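Side-chain contacts in putative pneumococcal surface protein (Streptococcus pneumoniae, PDB 4CNL), which probably attaches to the pneumococcal cell wall by binding the choline of teichoic acids through its choline-binding repeats: residues Val84-Ser87 with Ser88-Ala91; Tyr94-Ser97 with Asp98-Ala102; Tyr134-Ser137 with Asp138-Ala142; Ser144-Gly148 with Asn149-Lys153. All blocks are in the same frame, centred on the assembly; numbering follows the deposited sequence. Where two conformers were deposited one is given.

Contact 1 of 4, residues Val84-Ser87 with Ser88-Ala91; sequences VYDS and SYQA
Asp-86 folds its carboxylate over the start of the following loop, where OD1 takes a hydrogen bond from Tyr-89 N at 3.1 Å and a weak one from Ser-88 N at 2.9 Å. The Tyr-89 N-H comes from above the carboxylate plane. A water, itself bonded to Ser-88 OG, donates to the same oxygen. Three donors thus meet OD1, which would probably favour the ionised carboxylate. Aspartate suits the place because its short chain, with CG anti to the backbone N (chi1 -175°), sets OD1 beside the amides two and three residues on. The Tyr-89 side chain runs alongside it, pointing the same way; its CD1 edge lies 3.7 Å from Asp-86 OD1, and ring and carboxylate planes stand 85° apart.

The backbone behind the carboxylate fixes this geometry. Asp-86 N donates to Ala-91 O at 2.9 Å, and Ala-91 N returns a bond to Asp-86 O at 3.2 Å. Gln-90 and Ala-91 both face Asp-86, a G1 beta bulge; Gln-90 occupies its first position with a positive phi of 52°. Tyr-85 then lies obliquely across the loop, its OH 3.2 Å from Gln-90 CA and its CE1 3.6 Å from Ala-91 N. A second water joins Ser-87 O to Gln-90 NE2.

The loop with its bulge closes the hairpin of strands 82-86 and 91-95. Tyr-85 meets the ring of Trp-92, while Val-84 and Asp-86 both touch Tyr-93 on strand 91-95 and Tyr-71 on the neighbouring strand 70-72.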
loop_
_atom_site.group_PDB
_atom_site.type_symbol
_atom_site.label_atom_id
_atom_site.label_comp_id
_atom_site.label_asym_id
_atom_site.label_seq_id
_atom_site.Cartn_x
_atom_site.Cartn_y
_atom_site.Cartn_z
ATOM N N VAL A 84 -3.131 -2.285 -2.652
ATOM C CA VAL A 84 -3.998 -2.911 -1.671
ATOM C C VAL A 84 -4.932 -1.875 -1.061
ATOM O O VAL A 84 -4.581 -0.700 -0.925
ATOM C CB VAL A 84 -3.205 -3.585 -0.536
ATOM C CG1 VAL A 84 -2.234 -4.621 -1.095
ATOM C CG2 VAL A 84 -2.474 -2.530 0.303
ATOM N N TYR A 85 -6.121 -2.319 -0.673
ATOM C CA TYR A 85 -7.036 -1.464 0.061
ATOM C C TYR A 85 -7.105 -1.920 1.514
ATOM O O TYR A 85 -7.437 -3.074 1.799
ATOM C CB TYR A 85 -8.426 -1.490 -0.566
ATOM C CG TYR A 85 -9.397 -0.523 0.081
ATOM C CD1 TYR A 85 -9.336 0.837 -0.205
ATOM C CD2 TYR A 85 -10.368 -0.968 0.979
ATOM C CE1 TYR A 85 -10.218 1.732 0.373
ATOM C CE2 TYR A 85 -11.267 -0.070 1.561
ATOM C CZ TYR A 85 -11.178 1.277 1.251
ATOM O OH TYR A 85 -12.054 2.185 1.812
ATOM N N ASP A 86 -6.765 -1.018 2.427
ATOM C CA ASP A 86 -6.849 -1.304 3.849
ATOM C C ASP A 86 -8.206 -0.798 4.327
ATOM O O ASP A 86 -8.419 0.409 4.434
ATOM C CB ASP A 86 -5.687 -0.642 4.595
ATOM C CG ASP A 86 -5.648 -0.994 6.076
ATOM O OD1 ASP A 86 -6.712 -1.033 6.724
ATOM O OD2 ASP A 86 -4.539 -1.204 6.600
ATOM N N SER A 87 -9.118 -1.727 4.603
ATOM C CA SER A 87 -10.490 -1.376 4.963
ATOM C C SER A 87 -10.570 -0.693 6.321
ATOM O O SER A 87 -11.500 0.064 6.584
ATOM C CB SER A 87 -11.382 -2.621 4.958
ATOM O OG SER A 87 -11.473 -3.179 3.657
ATOM N N SER A 88 -9.600 -0.967 7.184
ATOM C CA SER A 88 -9.589 -0.383 8.521
ATOM C C SER A 88 -9.208 1.097 8.505
ATOM O O SER A 88 -9.670 1.874 9.344
ATOM C CB SER A 88 -8.644 -1.163 9.424
ATOM O OG SER A 88 -9.095 -2.506 9.520
ATOM N N TYR A 89 -8.383 1.480 7.538
ATOM C CA TYR A 89 -8.011 2.875 7.357
ATOM C C TYR A 89 -8.749 3.527 6.194
ATOM O O TYR A 89 -8.607 4.730 5.978
ATOM C CB TYR A 89 -6.507 3.001 7.144
ATOM C CG TYR A 89 -5.725 2.869 8.417
ATOM C CD1 TYR A 89 -5.465 1.622 8.967
ATOM C CD2 TYR A 89 -5.263 3.991 9.083
ATOM C CE1 TYR A 89 -4.756 1.499 10.133
ATOM C CE2 TYR A 89 -4.553 3.879 10.250
ATOM C CZ TYR A 89 -4.300 2.632 10.770
ATOM O OH TYR A 89 -3.587 2.521 11.940
ATOM N N GLN A 90 -9.544 2.734 5.472
ATOM C CA GLN A 90 -10.303 3.206 4.314
ATOM C C GLN A 90 -9.376 3.926 3.336
ATOM O O GLN A 90 -9.613 5.067 2.920
ATOM C CB GLN A 90 -11.465 4.109 4.758
ATOM C CG GLN A 90 -12.519 3.360 5.579
ATOM C CD GLN A 90 -13.624 4.261 6.101
ATOM O OE1 GLN A 90 -13.938 5.297 5.511
ATOM N NE2 GLN A 90 -14.218 3.871 7.226
ATOM N N ALA A 91 -8.303 3.238 2.977
ATOM C CA ALA A 91 -7.236 3.854 2.208
ATOM C C ALA A 91 -6.575 2.864 1.268
ATOM O O ALA A 91 -6.336 1.716 1.639
ATOM C CB ALA A 91 -6.203 4.448 3.145
HETATM O O HOH W 1 -7.577 -3.859 7.755
HETATM O O HOH W 2 -13.397 0.887 8.277
#

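Contact 2 of 4, residues Tyr94-Ser97 with Asp98-Ala102; sequences YLKS and DGSYA. With CHT (choline ion), chain G; SO4 (sulfate ion), chain K.
Asp-98 OD1, lying 3.3 Å from Lys-96 CB across the turn, is gripped twice by Ser-100: the backbone N donates to it at 3.1 Å, closing an Asx turn, and OG donates to it at 3.0 Å. Both donors come from the same face of the carboxylate, the hydroxyl on its syn side and the amide from higher above the plane. With CG set between its own N and carbonyl carbon (chi1 68°), the Asp-98 carboxylate is turned back over the loop. Lys-96 runs beside it, pointing the same way; NZ makes a long salt bridge of 3.9 Å to Asp-98 OD2. A water accepts a hydrogen bond from Lys-96 NZ at 2.9 Å and donates one to Ser-100 OG.

Beneath this polar cluster, Gly-99 N bonds to Lys-96 O at 2.7 Å in a type I turn. Glycine suits its position, since the positive phi of 101° would press a side chain against the preceding carbonyl. Ser-97 N donates at 2.8 Å to O3 of a sulfate that probably comes from the crystallisation liquor. On the apolar side, Leu-95 CD1 packs 3.7 Å from Tyr-101 CB. The Tyr-101 ring itself leads away, presenting a face to the choline nitrogen, consistent with cation-pi recognition; Trp-66, Gly-68, Tyr-93 and Asp-115 complete that pocket.

The turn follows strand 91-95; Leu-95 touches Ala-79, and Ser-100 and Tyr-101 touch Ala-69. Tyr-94 and Ala-102 both rest on Leu-112 of strand 110-112, and Tyr-94 also meets Trp-83.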
loop_
_atom_site.group_PDB
_atom_site.type_symbol
_atom_site.label_atom_id
_atom_site.label_comp_id
_atom_site.label_asym_id
_atom_site.label_seq_id
_atom_site.Cartn_x
_atom_site.Cartn_y
_atom_site.Cartn_z
ATOM N N TYR A 94 0.108 1.638 -2.286
ATOM C CA TYR A 94 0.872 0.912 -3.292
ATOM C C TYR A 94 2.145 0.379 -2.666
ATOM O O TYR A 94 2.974 1.143 -2.164
ATOM C CB TYR A 94 1.212 1.793 -4.509
ATOM C CG TYR A 94 1.887 0.952 -5.566
ATOM C CD1 TYR A 94 1.144 0.080 -6.345
ATOM C CD2 TYR A 94 3.266 0.989 -5.741
ATOM C CE1 TYR A 94 1.761 -0.737 -7.296
ATOM C CE2 TYR A 94 3.890 0.179 -6.690
ATOM C CZ TYR A 94 3.124 -0.674 -7.459
ATOM O OH TYR A 94 3.715 -1.480 -8.404
ATOM N N LEU A 95 2.296 -0.941 -2.688
ATOM C CA LEU A 95 3.509 -1.559 -2.203
ATOM C C LEU A 95 4.434 -1.812 -3.380
ATOM O O LEU A 95 4.053 -2.465 -4.343
ATOM C CB LEU A 95 3.203 -2.864 -1.468
ATOM C CG LEU A 95 2.440 -2.758 -0.138
ATOM C CD1 LEU A 95 3.039 -1.728 0.817
ATOM C CD2 LEU A 95 0.942 -2.543 -0.337
ATOM N N LYS A 96 5.638 -1.267 -3.298
ATOM C CA LYS A 96 6.626 -1.405 -4.359
ATOM C C LYS A 96 7.091 -2.857 -4.471
ATOM O O LYS A 96 6.788 -3.672 -3.601
ATOM C CB LYS A 96 7.802 -0.471 -4.088
ATOM C CG LYS A 96 7.391 0.996 -4.050
ATOM C CD LYS A 96 8.598 1.879 -3.816
ATOM C CE LYS A 96 8.961 1.942 -2.351
ATOM N NZ LYS A 96 10.396 2.297 -2.170
ATOM N N SER A 97 7.803 -3.186 -5.547
ATOM C CA SER A 97 8.251 -4.566 -5.744
ATOM C C SER A 97 9.178 -5.027 -4.625
ATOM O O SER A 97 9.281 -6.222 -4.359
ATOM C CB SER A 97 8.935 -4.733 -7.106
ATOM O OG SER A 97 9.716 -3.593 -7.447
ATOM N N ASP A 98 9.833 -4.088 -3.945
ATOM C CA ASP A 98 10.648 -4.456 -2.793
ATOM C C ASP A 98 9.813 -4.618 -1.521
ATOM O O ASP A 98 10.344 -4.965 -0.468
ATOM C CB ASP A 98 11.766 -3.428 -2.564
ATOM C CG ASP A 98 11.248 -2.063 -2.102
ATOM O OD1 ASP A 98 10.020 -1.840 -2.075
ATOM O OD2 ASP A 98 12.087 -1.193 -1.779
ATOM N N GLY A 99 8.509 -4.359 -1.617
ATOM C CA GLY A 99 7.623 -4.548 -0.481
ATOM C C GLY A 99 7.250 -3.288 0.283
ATOM O O GLY A 99 6.173 -3.221 0.871
ATOM N N SER A 100 8.125 -2.285 0.282
ATOM C CA SER A 100 7.883 -1.083 1.087
ATOM C C SER A 100 6.884 -0.149 0.408
ATOM O O SER A 100 6.869 -0.026 -0.817
ATOM C CB SER A 100 9.203 -0.357 1.358
ATOM O OG SER A 100 9.761 0.125 0.148
ATOM N N TYR A 101 6.056 0.531 1.197
ATOM C CA TYR A 101 4.998 1.344 0.600
ATOM C C TYR A 101 5.567 2.593 -0.068
ATOM O O TYR A 101 6.561 3.164 0.399
ATOM C CB TYR A 101 3.943 1.719 1.647
ATOM C CG TYR A 101 4.395 2.655 2.738
ATOM C CD1 TYR A 101 5.022 2.173 3.883
ATOM C CD2 TYR A 101 4.144 4.022 2.655
ATOM C CE1 TYR A 101 5.418 3.023 4.899
ATOM C CE2 TYR A 101 4.536 4.870 3.667
ATOM C CZ TYR A 101 5.171 4.374 4.785
ATOM O OH TYR A 101 5.557 5.234 5.801
ATOM N N ALA A 102 4.961 2.982 -1.189
ATOM C CA ALA A 102 5.324 4.220 -1.865
ATOM C C ALA A 102 4.779 5.400 -1.067
ATOM O O ALA A 102 3.697 5.303 -0.501
ATOM C CB ALA A 102 4.777 4.237 -3.289
HETATM C C4 CHT G . 3.776 2.360 8.399
HETATM C C5 CHT G . 2.699 2.109 7.346
HETATM C C6 CHT G . 1.003 3.186 6.090
HETATM C C7 CHT G . 1.028 3.330 8.435
HETATM C C8 CHT G . 2.663 4.454 7.156
HETATM O O6 CHT G . 3.912 1.220 9.237
HETATM N N1 CHT G . 1.846 3.273 7.254
HETATM S S SO4 K . 7.324 -1.458 -8.703
HETATM O O1 SO4 K . 8.124 -2.619 -9.086
HETATM O O2 SO4 K . 5.905 -1.767 -8.865
HETATM O O3 SO4 K . 7.612 -1.040 -7.343
HETATM O O4 SO4 K . 7.715 -0.367 -9.595
HETATM O O HOH W 3 1.354 3.537 -0.486
HETATM O O HOH W 4 10.602 2.924 0.695
#

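Contact 3 of 4, residues Tyr134-Ser137 with Asp138-Ala142; sequences YLTS and DGSYA. With CHT (choline ion), chain F; CHT (choline ion), chain B.
Thr-136 sends two donors to Ser-140 O: its backbone N at 2.9 Å and its OG1 at 2.8 Å. The hydroxyl lies in the carbonyl plane on a lone pair, whereas the amide comes from above it. Threonine suits this position because a chi1 of 64° turns OG1 to the carbonyl and leaves CG2 to pack 3.8 Å from Ala-142 CB.

Asp-138 OD1 is doubly served. Ser-140 OG donates to its syn lone pair at 2.6 Å, and Ser-140 N approaches from above the carboxylate plane at 2.9 Å in an Asx turn. Gly-139 N satisfies Thr-136 O in the type I turn, and Ala-142 N donates to Tyr-134 O at 2.8 Å. A water accepts from Tyr-134 N and lies within hydrogen-bonding distance of Ala-142 O; Tyr-134 OH bonds a glycerol, probably from the crystallisation liquor. Asp-138 O accepts from the hydroxyl O6 of one choline at 2.9 Å. Tyr-141 receives another choline, whose C8 methyl sits over the centre of its ring.

Lys-120 NZ binds Ser-137 O. The loop leads from strand 131-135 towards the next hairpin, with Leu-135 on Ala-119 and both Tyr-134 and Ala-142 against Leu-152 of strand 150-152.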
loop_
_atom_site.group_PDB
_atom_site.type_symbol
_atom_site.label_atom_id
_atom_site.label_comp_id
_atom_site.label_asym_id
_atom_site.label_seq_id
_atom_site.Cartn_x
_atom_site.Cartn_y
_atom_site.Cartn_z
ATOM N N TYR A 134 -4.935 17.688 -9.478
ATOM C CA TYR A 134 -6.188 17.243 -8.898
ATOM C C TYR A 134 -6.392 15.766 -9.173
ATOM O O TYR A 134 -6.409 15.342 -10.323
ATOM C CB TYR A 134 -7.390 18.047 -9.421
ATOM C CG TYR A 134 -8.665 17.610 -8.707
ATOM C CD1 TYR A 134 -8.894 17.967 -7.387
ATOM C CD2 TYR A 134 -9.608 16.810 -9.345
ATOM C CE1 TYR A 134 -10.042 17.548 -6.711
ATOM C CE2 TYR A 134 -10.766 16.397 -8.686
ATOM C CZ TYR A 134 -10.967 16.759 -7.371
ATOM O OH TYR A 134 -12.112 16.350 -6.722
ATOM N N LEU A 135 -6.552 14.986 -8.106
ATOM C CA LEU A 135 -6.830 13.566 -8.256
ATOM C C LEU A 135 -8.331 13.336 -8.215
ATOM O O LEU A 135 -9.001 13.738 -7.260
ATOM C CB LEU A 135 -6.137 12.757 -7.156
ATOM C CG LEU A 135 -4.604 12.733 -7.107
ATOM C CD1 LEU A 135 -3.998 12.498 -8.495
ATOM C CD2 LEU A 135 -4.042 14.015 -6.494
ATOM N N THR A 136 -8.854 12.682 -9.248
ATOM C CA THR A 136 -10.292 12.477 -9.402
ATOM C C THR A 136 -10.818 11.410 -8.434
ATOM O O THR A 136 -10.077 10.879 -7.611
ATOM C CB THR A 136 -10.654 12.056 -10.841
ATOM O OG1 THR A 136 -10.059 10.786 -11.131
ATOM C CG2 THR A 136 -10.181 13.100 -11.861
ATOM N N SER A 137 -12.099 11.074 -8.552
ATOM C CA SER A 137 -12.735 10.211 -7.561
ATOM C C SER A 137 -12.147 8.805 -7.530
ATOM O O SER A 137 -12.260 8.125 -6.515
ATOM C CB SER A 137 -14.244 10.124 -7.804
ATOM O OG SER A 137 -14.526 9.483 -9.037
ATOM N N ASP A 138 -11.518 8.365 -8.617
ATOM C CA ASP A 138 -10.936 7.023 -8.609
ATOM C C ASP A 138 -9.434 7.075 -8.358
ATOM O O ASP A 138 -8.744 6.059 -8.410
ATOM C CB ASP A 138 -11.262 6.268 -9.912
ATOM C CG ASP A 138 -10.482 6.768 -11.129
ATOM O OD1 ASP A 138 -9.754 7.785 -11.054
ATOM O OD2 ASP A 138 -10.617 6.124 -12.193
ATOM N N GLY A 139 -8.931 8.268 -8.061
ATOM C CA GLY A 139 -7.517 8.435 -7.794
ATOM C C GLY A 139 -6.703 8.953 -8.971
ATOM O O GLY A 139 -5.641 9.536 -8.773
ATOM N N SER A 140 -7.175 8.734 -10.195
ATOM C CA SER A 140 -6.369 9.086 -11.373
ATOM C C SER A 140 -6.341 10.598 -11.542
ATOM O O SER A 140 -7.354 11.264 -11.324
ATOM C CB SER A 140 -6.909 8.423 -12.640
ATOM O OG SER A 140 -8.237 8.833 -12.906
ATOM N N TYR A 141 -5.191 11.148 -11.918
ATOM C CA TYR A 141 -5.116 12.608 -12.006
ATOM C C TYR A 141 -5.946 13.127 -13.166
ATOM O O TYR A 141 -6.067 12.474 -14.213
ATOM C CB TYR A 141 -3.667 13.093 -12.126
ATOM C CG TYR A 141 -2.978 12.798 -13.437
ATOM C CD1 TYR A 141 -2.360 11.571 -13.658
ATOM C CD2 TYR A 141 -2.915 13.745 -14.445
ATOM C CE1 TYR A 141 -1.717 11.296 -14.852
ATOM C CE2 TYR A 141 -2.270 13.475 -15.643
ATOM C CZ TYR A 141 -1.678 12.248 -15.841
ATOM O OH TYR A 141 -1.038 11.984 -17.029
ATOM N N ALA A 142 -6.544 14.300 -12.948
ATOM C CA ALA A 142 -7.306 14.995 -13.979
ATOM C C ALA A 142 -6.356 15.717 -14.919
ATOM O O ALA A 142 -5.339 16.253 -14.485
ATOM C CB ALA A 142 -8.286 15.981 -13.346
HETATM C C4 CHT F . 1.708 12.801 -15.910
HETATM C C5 CHT F . 2.692 13.266 -14.844
HETATM C C6 CHT F . 1.868 11.552 -13.421
HETATM C C7 CHT F . 3.211 13.274 -12.564
HETATM C C8 CHT F . 1.001 13.733 -13.252
HETATM O O6 CHT F . 1.990 13.472 -17.130
HETATM N N1 CHT F . 2.187 12.958 -13.523
HETATM C C4 CHT B . -8.373 2.499 -6.930
HETATM C C5 CHT B . -6.939 2.983 -7.079
HETATM C C6 CHT B . -6.749 1.821 -9.136
HETATM C C7 CHT B . -4.831 2.557 -7.991
HETATM C C8 CHT B . -6.109 0.765 -7.142
HETATM O O6 CHT B . -9.192 3.207 -7.848
HETATM N N1 CHT B . -6.161 2.031 -7.839
HETATM O O HOH W 5 -4.072 16.951 -12.117
#

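Contact 4 of 4, residues Ser144-Gly148 with Asn149-Lys153; sequences STWQG and NYYLK. With CHT (choline ion), chain E; CHT (choline ion), chain C.
Trp-146 and Tyr-151 face each other as a non-hydrogen-bonded pair in the beta hairpin of strands 145-147 and 150-152, joined by a type II' turn. From the base outward, Tyr-151 CB makes a CH-pi contact, 3.9 Å from the centroid of the six-membered indole ring and almost straight above its face. Next, CD1 comes within 3.5 Å of Trp-146 CE2, so the phenol edge meets the indole face in a T-shaped pair with planes at 64°. CE1 passes on to Thr-145 N at 3.5 Å, CZ lies beside the Ser-144 to Thr-145 peptide, and OH ends 3.4 Å from Ser-144 CA. A chi1 of -173°, CG anti to the backbone N, carries the ring along the partner strand in this way.

The opposite indole face receives a choline methyl, C7, 3.6 Å from Trp-146 CH2. Tyr-151 therefore backs the tryptophan that binds the ligand, and Asp-165 accepts from Trp-146 NE1. Gly-148 suits the turn because of its positive phi; its carbonyl and the Asn-149 side chain border the same choline. Tyr-150, on the other side of the hairpin, lays a ring face against a second choline. Leu-152 CD2 packs 3.7 Å from Gln-147 CB on that side too, next to Tyr-134 and Trp-123.

At the open end, Ser-144 and Thr-145 both face Leu-152 in a G1 bulge. Two waters lie at the Tyr-151 ring edge; one, 3.0 Å from Tyr-151 OH, also lies within hydrogen-bonding distance of Ser-144 O.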
loop_
_atom_site.group_PDB
_atom_site.type_symbol
_atom_site.label_atom_id
_atom_site.label_comp_id
_atom_site.label_asym_id
_atom_site.label_seq_id
_atom_site.Cartn_x
_atom_site.Cartn_y
_atom_site.Cartn_z
ATOM N N SER A 144 -6.371 18.095 -18.900
ATOM C CA SER A 144 -7.118 18.738 -19.980
ATOM C C SER A 144 -8.586 18.877 -19.629
ATOM O O SER A 144 -9.463 18.541 -20.434
ATOM C CB SER A 144 -6.947 17.954 -21.284
ATOM O OG SER A 144 -5.600 18.001 -21.711
ATOM N N THR A 145 -8.854 19.377 -18.424
ATOM C CA THR A 145 -10.214 19.445 -17.908
ATOM C C THR A 145 -10.319 20.405 -16.730
ATOM O O THR A 145 -9.318 20.733 -16.088
ATOM C CB THR A 145 -10.723 18.048 -17.478
ATOM O OG1 THR A 145 -12.145 18.081 -17.289
ATOM C CG2 THR A 145 -10.041 17.594 -16.187
ATOM N N TRP A 146 -11.537 20.871 -16.465
ATOM C CA TRP A 146 -11.784 21.769 -15.352
ATOM C C TRP A 146 -12.089 20.998 -14.089
ATOM O O TRP A 146 -12.724 19.939 -14.133
ATOM C CB TRP A 146 -12.945 22.711 -15.662
ATOM C CG TRP A 146 -12.634 23.664 -16.742
ATOM C CD1 TRP A 146 -12.810 23.480 -18.082
ATOM C CD2 TRP A 146 -12.080 24.971 -16.583
ATOM N NE1 TRP A 146 -12.392 24.592 -18.770
ATOM C CE2 TRP A 146 -11.940 25.523 -17.871
ATOM C CE3 TRP A 146 -11.693 25.729 -15.471
ATOM C CZ2 TRP A 146 -11.421 26.801 -18.084
ATOM C CZ3 TRP A 146 -11.169 26.985 -15.677
ATOM C CH2 TRP A 146 -11.050 27.519 -16.978
ATOM N N GLN A 147 -11.610 21.524 -12.968
ATOM C CA GLN A 147 -12.093 21.126 -11.649
ATOM C C GLN A 147 -12.553 22.399 -10.974
ATOM O O GLN A 147 -11.735 23.218 -10.547
ATOM C CB GLN A 147 -11.006 20.407 -10.837
ATOM C CG GLN A 147 -11.397 20.110 -9.393
ATOM C CD GLN A 147 -12.643 19.249 -9.275
ATOM O OE1 GLN A 147 -12.958 18.447 -10.166
ATOM N NE2 GLN A 147 -13.357 19.407 -8.163
ATOM N N GLY A 148 -13.866 22.590 -10.916
ATOM C CA GLY A 148 -14.406 23.864 -10.475
ATOM C C GLY A 148 -13.913 24.950 -11.411
ATOM O O GLY A 148 -14.002 24.808 -12.631
ATOM N N ASN A 149 -13.369 26.019 -10.832
ATOM C CA ASN A 149 -12.887 27.165 -11.603
ATOM C C ASN A 149 -11.407 27.085 -11.940
ATOM O O ASN A 149 -10.794 28.077 -12.357
ATOM C CB ASN A 149 -13.164 28.453 -10.839
ATOM C CG ASN A 149 -14.638 28.646 -10.562
ATOM O OD1 ASN A 149 -15.455 28.628 -11.480
ATOM N ND2 ASN A 149 -14.987 28.813 -9.293
ATOM N N TYR A 150 -10.830 25.900 -11.746
ATOM C CA TYR A 150 -9.433 25.669 -12.067
ATOM C C TYR A 150 -9.300 24.733 -13.247
ATOM O O TYR A 150 -10.126 23.839 -13.432
ATOM C CB TYR A 150 -8.692 25.066 -10.876
ATOM C CG TYR A 150 -8.745 25.918 -9.644
ATOM C CD1 TYR A 150 -7.858 26.978 -9.486
ATOM C CD2 TYR A 150 -9.681 25.674 -8.638
ATOM C CE1 TYR A 150 -7.899 27.775 -8.361
ATOM C CE2 TYR A 150 -9.730 26.473 -7.506
ATOM C CZ TYR A 150 -8.835 27.515 -7.375
ATOM O OH TYR A 150 -8.871 28.308 -6.255
ATOM N N TYR A 151 -8.243 24.918 -14.029
ATOM C CA TYR A 151 -8.028 24.071 -15.196
ATOM C C TYR A 151 -6.761 23.264 -15.062
ATOM O O TYR A 151 -5.685 23.816 -14.817
ATOM C CB TYR A 151 -7.949 24.908 -16.468
ATOM C CG TYR A 151 -7.897 24.086 -17.737
ATOM C CD1 TYR A 151 -9.062 23.525 -18.264
ATOM C CD2 TYR A 151 -6.706 23.894 -18.422
ATOM C CE1 TYR A 151 -9.032 22.776 -19.425
ATOM C CE2 TYR A 151 -6.668 23.142 -19.602
ATOM C CZ TYR A 151 -7.839 22.594 -20.089
ATOM O OH TYR A 151 -7.812 21.858 -21.249
ATOM N N LEU A 152 -6.882 21.960 -15.248
ATOM C CA LEU A 152 -5.705 21.094 -15.258
ATOM C C LEU A 152 -5.243 20.890 -16.697
ATOM O O LEU A 152 -6.023 20.462 -17.562
ATOM C CB LEU A 152 -6.012 19.743 -14.599
ATOM C CG LEU A 152 -6.422 19.674 -13.116
ATOM C CD1 LEU A 152 -5.449 20.462 -12.245
ATOM C CD2 LEU A 152 -7.876 20.132 -12.867
ATOM N N LYS A 153 -3.976 21.195 -16.955
ATOM C CA LYS A 153 -3.435 21.137 -18.307
ATOM C C LYS A 153 -3.168 19.683 -18.714
ATOM O O LYS A 153 -3.478 18.766 -17.957
ATOM C CB LYS A 153 -2.169 21.988 -18.396
ATOM C CG LYS A 153 -2.438 23.473 -18.077
ATOM C CD LYS A 153 -1.162 24.288 -18.018
ATOM C CE LYS A 153 -0.484 24.341 -19.381
ATOM N NZ LYS A 153 0.554 25.406 -19.437
HETATM C C4 CHT E . -15.898 26.066 -18.255
HETATM C C5 CHT E . -15.760 25.783 -16.765
HETATM C C6 CHT E . -15.145 26.806 -14.737
HETATM C C7 CHT E . -14.626 27.831 -16.799
HETATM C C8 CHT E . -16.865 27.718 -16.064
HETATM O O6 CHT E . -16.083 24.826 -18.922
HETATM N N1 CHT E . -15.595 27.041 -16.084
HETATM C C4 CHT C . -8.374 24.301 -4.408
HETATM C C5 CHT C . -7.373 25.440 -4.529
HETATM C C6 CHT C . -5.451 24.048 -4.456
HETATM C C7 CHT C . -6.479 24.531 -6.547
HETATM C C8 CHT C . -5.355 26.191 -5.379
HETATM O O6 CHT C . -8.218 23.675 -3.139
HETATM N N1 CHT C . -6.174 25.025 -5.223
HETATM O O HOH W 6 -5.105 21.174 -22.533
HETATM O O HOH W 7 -10.241 20.745 -22.658
#

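Contacts 1, 2 and 3 are partly buried, whereas contact 4, about 28 Å from the chain centre, is a surface hairpin. Contact 1 holds the turn of the hairpin 82-86 with 91-95, and contact 2 the turn that follows its second strand; they touch through Val-84 and Leu-95. Contacts 3 and 4 also touch, Tyr-134 and Ala-142 meeting Gln-147 and Leu-152. Contacts 2 and 3 are near copies: the same Asx turn, but a lysine and water in one where the other uses a threonine hydroxyl. Contact 1 relies on a bulge and a carboxylate gripping amides, while contact 4 adds a T-shaped aromatic pair to the backbone bonds of its two strands. Cholines bind directly at contacts 2, 3 and 4.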